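Local structure of early 35 kDa protein (Autographa californica nucleopolyhedrovirus, 1P35) at residues L43-I48 with Y147-C152; G50-V55 with L166-N171. The protein inhibits caspases and so blocks the apoptosis that viral infection sets off in the insect host cell, and also suppresses the host's antiviral RNA interference. All blocks are in the same frame, centred on the assembly; numbering follows the deposited sequence.

Contact 1 (L43-I48 with Y147-C152)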
loop_
_atom_site.group_PDB
_atom_site.type_symbol
_atom_site.label_atom_id
_atom_site.label_comp_id
_atom_site.label_asym_id
_atom_site.label_seq_id
_atom_site.Cartn_x
_atom_site.Cartn_y
_atom_site.Cartn_z
ATOM N N LEU A 43 -2.979 14.430 25.287
ATOM C CA LEU A 43 -3.192 15.793 24.810
ATOM C C LEU A 43 -1.925 16.158 24.006
ATOM O O LEU A 43 -0.839 16.304 24.576
ATOM C CB LEU A 43 -3.338 16.770 25.984
ATOM C CG LEU A 43 -4.244 16.279 27.124
ATOM C CD1 LEU A 43 -4.535 17.384 28.130
ATOM C CD2 LEU A 43 -5.544 15.757 26.517
ATOM N N MET A 44 -2.046 16.219 22.687
ATOM C CA MET A 44 -0.914 16.599 21.865
ATOM C C MET A 44 -1.164 18.034 21.400
ATOM O O MET A 44 -2.226 18.342 20.891
ATOM C CB MET A 44 -0.774 15.676 20.660
ATOM C CG MET A 44 0.299 16.157 19.679
ATOM S SD MET A 44 0.741 15.032 18.323
ATOM C CE MET A 44 -0.773 14.976 17.313
ATOM N N MET A 45 -0.209 18.917 21.585
ATOM C CA MET A 45 -0.445 20.294 21.179
ATOM C C MET A 45 0.689 20.823 20.400
ATOM O O MET A 45 1.810 20.356 20.553
ATOM C CB MET A 45 -0.661 21.165 22.403
ATOM C CG MET A 45 -1.655 20.566 23.434
ATOM S SD MET A 45 -2.190 21.910 24.487
ATOM C CE MET A 45 -2.743 20.939 25.961
ATOM N N PHE A 46 0.433 21.789 19.531
ATOM C CA PHE A 46 1.567 22.321 18.801
ATOM C C PHE A 46 1.174 23.618 18.130
ATOM O O PHE A 46 -0.022 23.920 17.909
ATOM C CB PHE A 46 2.091 21.264 17.791
ATOM C CG PHE A 46 1.042 20.776 16.777
ATOM C CD1 PHE A 46 0.706 21.556 15.657
ATOM C CD2 PHE A 46 0.413 19.523 16.937
ATOM C CE1 PHE A 46 -0.225 21.113 14.704
ATOM C CE2 PHE A 46 -0.531 19.058 15.992
ATOM C CZ PHE A 46 -0.850 19.861 14.863
ATOM N N ASN A 47 2.191 24.390 17.811
ATOM C CA ASN A 47 1.989 25.670 17.179
ATOM C C ASN A 47 1.639 25.587 15.695
ATOM O O ASN A 47 2.101 24.678 14.979
ATOM C CB ASN A 47 3.255 26.526 17.361
ATOM C CG ASN A 47 3.439 27.024 18.784
ATOM O OD1 ASN A 47 4.563 27.058 19.317
ATOM N ND2 ASN A 47 2.347 27.452 19.396
ATOM N N ILE A 48 0.785 26.516 15.267
ATOM C CA ILE A 48 0.407 26.673 13.869
ATOM C C ILE A 48 0.391 28.199 13.619
ATOM O O ILE A 48 0.301 28.979 14.566
ATOM C CB ILE A 48 -0.960 25.974 13.520
ATOM C CG1 ILE A 48 -2.073 26.448 14.448
ATOM C CG2 ILE A 48 -0.793 24.430 13.558
ATOM C CD1 ILE A 48 -3.411 25.795 14.139
ATOM N N TYR A 147 1.315 33.318 17.213
ATOM C CA TYR A 147 0.964 32.048 16.562
ATOM C C TYR A 147 -0.196 31.395 17.322
ATOM O O TYR A 147 -0.513 31.809 18.436
ATOM C CB TYR A 147 2.164 31.093 16.611
ATOM C CG TYR A 147 3.436 31.647 16.009
ATOM C CD1 TYR A 147 3.396 32.626 15.014
ATOM C CD2 TYR A 147 4.685 31.168 16.416
ATOM C CE1 TYR A 147 4.557 33.113 14.440
ATOM C CE2 TYR A 147 5.862 31.650 15.849
ATOM C CZ TYR A 147 5.790 32.623 14.859
ATOM O OH TYR A 147 6.947 33.108 14.281
ATOM N N TYR A 148 -0.818 30.377 16.732
ATOM C CA TYR A 148 -1.909 29.677 17.421
ATOM C C TYR A 148 -1.489 28.318 17.966
ATOM O O TYR A 148 -0.332 27.912 17.820
ATOM C CB TYR A 148 -3.121 29.516 16.501
ATOM C CG TYR A 148 -3.854 30.821 16.255
ATOM C CD1 TYR A 148 -3.241 31.857 15.536
ATOM C CD2 TYR A 148 -5.127 31.033 16.773
ATOM C CE1 TYR A 148 -3.871 33.067 15.341
ATOM C CE2 TYR A 148 -5.772 32.254 16.586
ATOM C CZ TYR A 148 -5.125 33.271 15.865
ATOM O OH TYR A 148 -5.714 34.484 15.685
ATOM N N VAL A 149 -2.432 27.608 18.576
ATOM C CA VAL A 149 -2.120 26.300 19.148
ATOM C C VAL A 149 -3.189 25.268 18.846
ATOM O O VAL A 149 -4.353 25.467 19.201
ATOM C CB VAL A 149 -1.991 26.343 20.683
ATOM C CG1 VAL A 149 -1.754 24.922 21.207
ATOM C CG2 VAL A 149 -0.842 27.274 21.125
ATOM N N ALA A 150 -2.797 24.181 18.186
ATOM C CA ALA A 150 -3.735 23.106 17.867
ATOM C C ALA A 150 -3.721 22.181 19.074
ATOM O O ALA A 150 -2.644 21.767 19.501
ATOM C CB ALA A 150 -3.283 22.335 16.577
ATOM N N VAL A 151 -4.907 21.854 19.613
ATOM C CA VAL A 151 -5.009 20.989 20.805
ATOM C C VAL A 151 -5.642 19.694 20.311
ATOM O O VAL A 151 -6.788 19.685 19.863
ATOM C CB VAL A 151 -5.908 21.656 21.868
ATOM C CG1 VAL A 151 -6.054 20.746 23.075
ATOM C CG2 VAL A 151 -5.339 23.059 22.254
ATOM N N CYS A 152 -4.885 18.609 20.362
ATOM C CA CYS A 152 -5.346 17.333 19.833
ATOM C C CYS A 152 -5.585 16.299 20.926
ATOM O O CYS A 152 -4.668 15.987 21.671
ATOM C CB CYS A 152 -4.309 16.891 18.826
ATOM S SG CYS A 152 -3.909 18.337 17.665
#
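Phe46 and Ala150 meet in the tightly packed middle of the contact. The methyl CB of Ala150 sits over one face of the Phe46 ring, shifted toward its rim and 4.0 Å from the ring centroid, in a CH-pi contact. The ring gets there because its CG lies between the backbone N and the carbonyl carbon (chi1 58°), which leans the ring over toward Ala150. Cys152 SG approaches the same ring obliquely, 3.8 Å from Phe46 CE2, as a sulfur-aromatic neighbour, and Tyr29 stacks on the ring from outside the pair. Strands 43-48 and 148-152 form an antiparallel ladder in which Met44-Cys152, Phe46-Ala150 and Ile48-Tyr148 are hydrogen-bonded pairs; Cys152 N to Met44 O is 2.7 Å. On the face that carries Met45, Asn47, Val149 and Val151, Met45 SD lies 4.0 Å from Val151 CG2. Asn47 ND2 reaches Tyr148 O at 3.1 Å, with the acceptor close to the amide plane, while Ile48 N comes to that oxygen from the opposite face of its carbonyl. Asn47 ND2 also bonds Leu140 O. Tyr148 CB still touches Ile48 CG1 (3.8 Å), but its ring leaves 43-48 and lies on Pro51. The loose end is Tyr147, partly exposed and poorly ordered, its ring leading away.

Contact 2 (G50-V55 with L166-N171)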
loop_
_atom_site.group_PDB
_atom_site.type_symbol
_atom_site.label_atom_id
_atom_site.label_comp_id
_atom_site.label_asym_id
_atom_site.label_seq_id
_atom_site.Cartn_x
_atom_site.Cartn_y
_atom_site.Cartn_z
ATOM N N GLY A 50 -1.905 30.121 12.254
ATOM C CA GLY A 50 -3.195 30.790 12.232
ATOM C C GLY A 50 -4.368 29.992 12.797
ATOM O O GLY A 50 -4.257 28.795 13.028
ATOM N N PRO A 51 -5.532 30.633 12.960
ATOM C CA PRO A 51 -6.678 29.931 13.519
ATOM C C PRO A 51 -7.206 28.806 12.673
ATOM O O PRO A 51 -7.258 28.910 11.453
ATOM C CB PRO A 51 -7.699 31.051 13.709
ATOM C CG PRO A 51 -7.376 31.985 12.408
ATOM C CD PRO A 51 -5.874 32.040 12.629
ATOM N N ILE A 52 -7.592 27.727 13.350
ATOM C CA ILE A 52 -8.175 26.579 12.688
ATOM C C ILE A 52 -9.580 26.950 12.229
ATOM O O ILE A 52 -10.293 27.693 12.895
ATOM C CB ILE A 52 -8.247 25.364 13.627
ATOM C CG1 ILE A 52 -6.813 24.815 13.825
ATOM C CG2 ILE A 52 -9.213 24.348 13.091
ATOM C CD1 ILE A 52 -6.717 23.624 14.753
ATOM N N ARG A 53 -9.977 26.417 11.090
ATOM C CA ARG A 53 -11.266 26.743 10.585
ATOM C C ARG A 53 -12.174 25.531 10.516
ATOM O O ARG A 53 -13.347 25.616 10.867
ATOM C CB ARG A 53 -11.126 27.379 9.224
ATOM C CG ARG A 53 -12.412 28.031 8.795
ATOM C CD ARG A 53 -12.325 28.408 7.351
ATOM N NE ARG A 53 -12.192 27.208 6.555
ATOM C CZ ARG A 53 -11.739 27.228 5.321
ATOM N NH1 ARG A 53 -11.382 28.396 4.770
ATOM N NH2 ARG A 53 -11.645 26.090 4.647
ATOM N N SER A 54 -11.658 24.420 10.007
ATOM C CA SER A 54 -12.448 23.199 9.989
ATOM C C SER A 54 -11.520 22.000 9.888
ATOM O O SER A 54 -10.366 22.161 9.544
ATOM C CB SER A 54 -13.472 23.206 8.859
ATOM O OG SER A 54 -12.870 23.378 7.612
ATOM N N VAL A 55 -12.015 20.821 10.254
ATOM C CA VAL A 55 -11.220 19.605 10.184
ATOM C C VAL A 55 -11.555 18.980 8.863
ATOM O O VAL A 55 -12.662 19.133 8.365
ATOM C CB VAL A 55 -11.621 18.585 11.251
ATOM C CG1 VAL A 55 -11.174 19.051 12.644
ATOM C CG2 VAL A 55 -13.139 18.444 11.222
ATOM N N LEU A 166 -5.021 13.177 12.056
ATOM C CA LEU A 166 -5.805 14.406 12.158
ATOM C C LEU A 166 -5.450 15.231 10.960
ATOM O O LEU A 166 -4.397 15.043 10.376
ATOM C CB LEU A 166 -5.497 15.207 13.420
ATOM C CG LEU A 166 -4.110 15.884 13.553
ATOM C CD1 LEU A 166 -4.141 17.290 13.007
ATOM C CD2 LEU A 166 -3.721 15.995 15.014
ATOM N N SER A 167 -6.365 16.110 10.573
ATOM C CA SER A 167 -6.142 17.028 9.481
ATOM C C SER A 167 -7.136 18.179 9.624
ATOM O O SER A 167 -8.247 17.987 10.074
ATOM C CB SER A 167 -6.285 16.329 8.122
ATOM O OG SER A 167 -7.503 15.609 8.017
ATOM N N PHE A 168 -6.730 19.377 9.240
ATOM C CA PHE A 168 -7.616 20.501 9.374
ATOM C C PHE A 168 -7.094 21.654 8.511
ATOM O O PHE A 168 -5.916 21.652 8.103
ATOM C CB PHE A 168 -7.722 20.889 10.877
ATOM C CG PHE A 168 -6.384 21.345 11.497
ATOM C CD1 PHE A 168 -5.757 22.516 11.068
ATOM C CD2 PHE A 168 -5.733 20.551 12.442
ATOM C CE1 PHE A 168 -4.480 22.887 11.566
ATOM C CE2 PHE A 168 -4.478 20.897 12.949
ATOM C CZ PHE A 168 -3.847 22.075 12.498
ATOM N N GLU A 169 -7.981 22.589 8.175
ATOM C CA GLU A 169 -7.576 23.768 7.427
ATOM C C GLU A 169 -7.475 24.935 8.391
ATOM O O GLU A 169 -8.231 25.036 9.358
ATOM C CB GLU A 169 -8.577 24.132 6.333
ATOM C CG GLU A 169 -8.410 23.319 5.084
ATOM C CD GLU A 169 -9.550 23.497 4.123
ATOM O OE1 GLU A 169 -9.955 24.647 3.925
ATOM O OE2 GLU A 169 -10.023 22.499 3.547
ATOM N N TYR A 170 -6.515 25.802 8.143
ATOM C CA TYR A 170 -6.372 26.972 8.983
ATOM C C TYR A 170 -6.042 28.189 8.096
ATOM O O TYR A 170 -5.729 28.049 6.880
ATOM C CB TYR A 170 -5.295 26.742 10.053
ATOM C CG TYR A 170 -3.906 26.470 9.496
ATOM C CD1 TYR A 170 -3.624 25.307 8.798
ATOM C CD2 TYR A 170 -2.867 27.391 9.683
ATOM C CE1 TYR A 170 -2.323 25.065 8.290
ATOM C CE2 TYR A 170 -1.573 27.157 9.180
ATOM C CZ TYR A 170 -1.312 26.021 8.487
ATOM O OH TYR A 170 -0.116 25.920 7.830
ATOM N N ASN A 171 -6.130 29.367 8.705
ATOM C CA ASN A 171 -5.866 30.652 8.041
ATOM C C ASN A 171 -4.586 31.271 8.616
ATOM O O ASN A 171 -4.617 31.961 9.623
ATOM C CB ASN A 171 -7.078 31.540 8.273
ATOM C CG ASN A 171 -8.297 30.952 7.657
ATOM O OD1 ASN A 171 -9.278 30.633 8.335
ATOM N ND2 ASN A 171 -8.233 30.740 6.330
#
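The Phe168 ring carries Ile52 CD1 directly above the centre of one face, 3.7 Å from the centroid and on the ring normal, a CH-pi contact in which the two side chains cross at about a right angle. Ile52 CG1 follows over the same ring, 3.7 Å from Phe168 CD1. At the Tyr170 ring it is the edge that meets Gly50, whose N lies near the ring plane, and the phenol beyond is hydrogen-bonded to Asp17. The backbones pair antiparallel, interrupted by a classic beta bulge: two residues, Arg53 and Ser54, stand opposite the single Glu169. Arg53 N gives a 2.8 Å bond to Glu169 O, and Glu169 N returns one of the same length to Ser54 O. On the Gly50 side of the bulge, Asn171 N bonds Pro51 O, and Asn171 ND2 turns to Gln23 O. The Arg53 side chain runs beside that of Glu169. The modelled NH2 to OE1 separation is too short, and Arg53 is poorly ordered, which makes the detail of this salt bridge doubtful. The contact is thus divided in character, with apolar cover of Phe168 on one face and, on the other, an exposed arginine that probably pairs its charge with Glu169.

The centres of the two contacts lie about 11 Å apart, on the same side of the chain's centre. Their segments alternate along the sequence: strand 42-48 is followed by 52-55, and strand 148-154 by 164-170; both first segments precede the helices between residues 62 and 140, and both second segments follow them. Strand 98-106 links the pairs, running antiparallel to 148-154 and parallel to 164-170. Direct packing joins the contacts too, Tyr148 lying on Gly50 and Pro51, and Leu166 touching Met44 and Cys152. Contact 1 is largely buried, whereas contact 2 is only partly buried and lies at the dimer contact, with Ser54 packing on Lys255 of the second subunit. Together they tie sequence-distant strands into the beta framework of this caspase inhibitor.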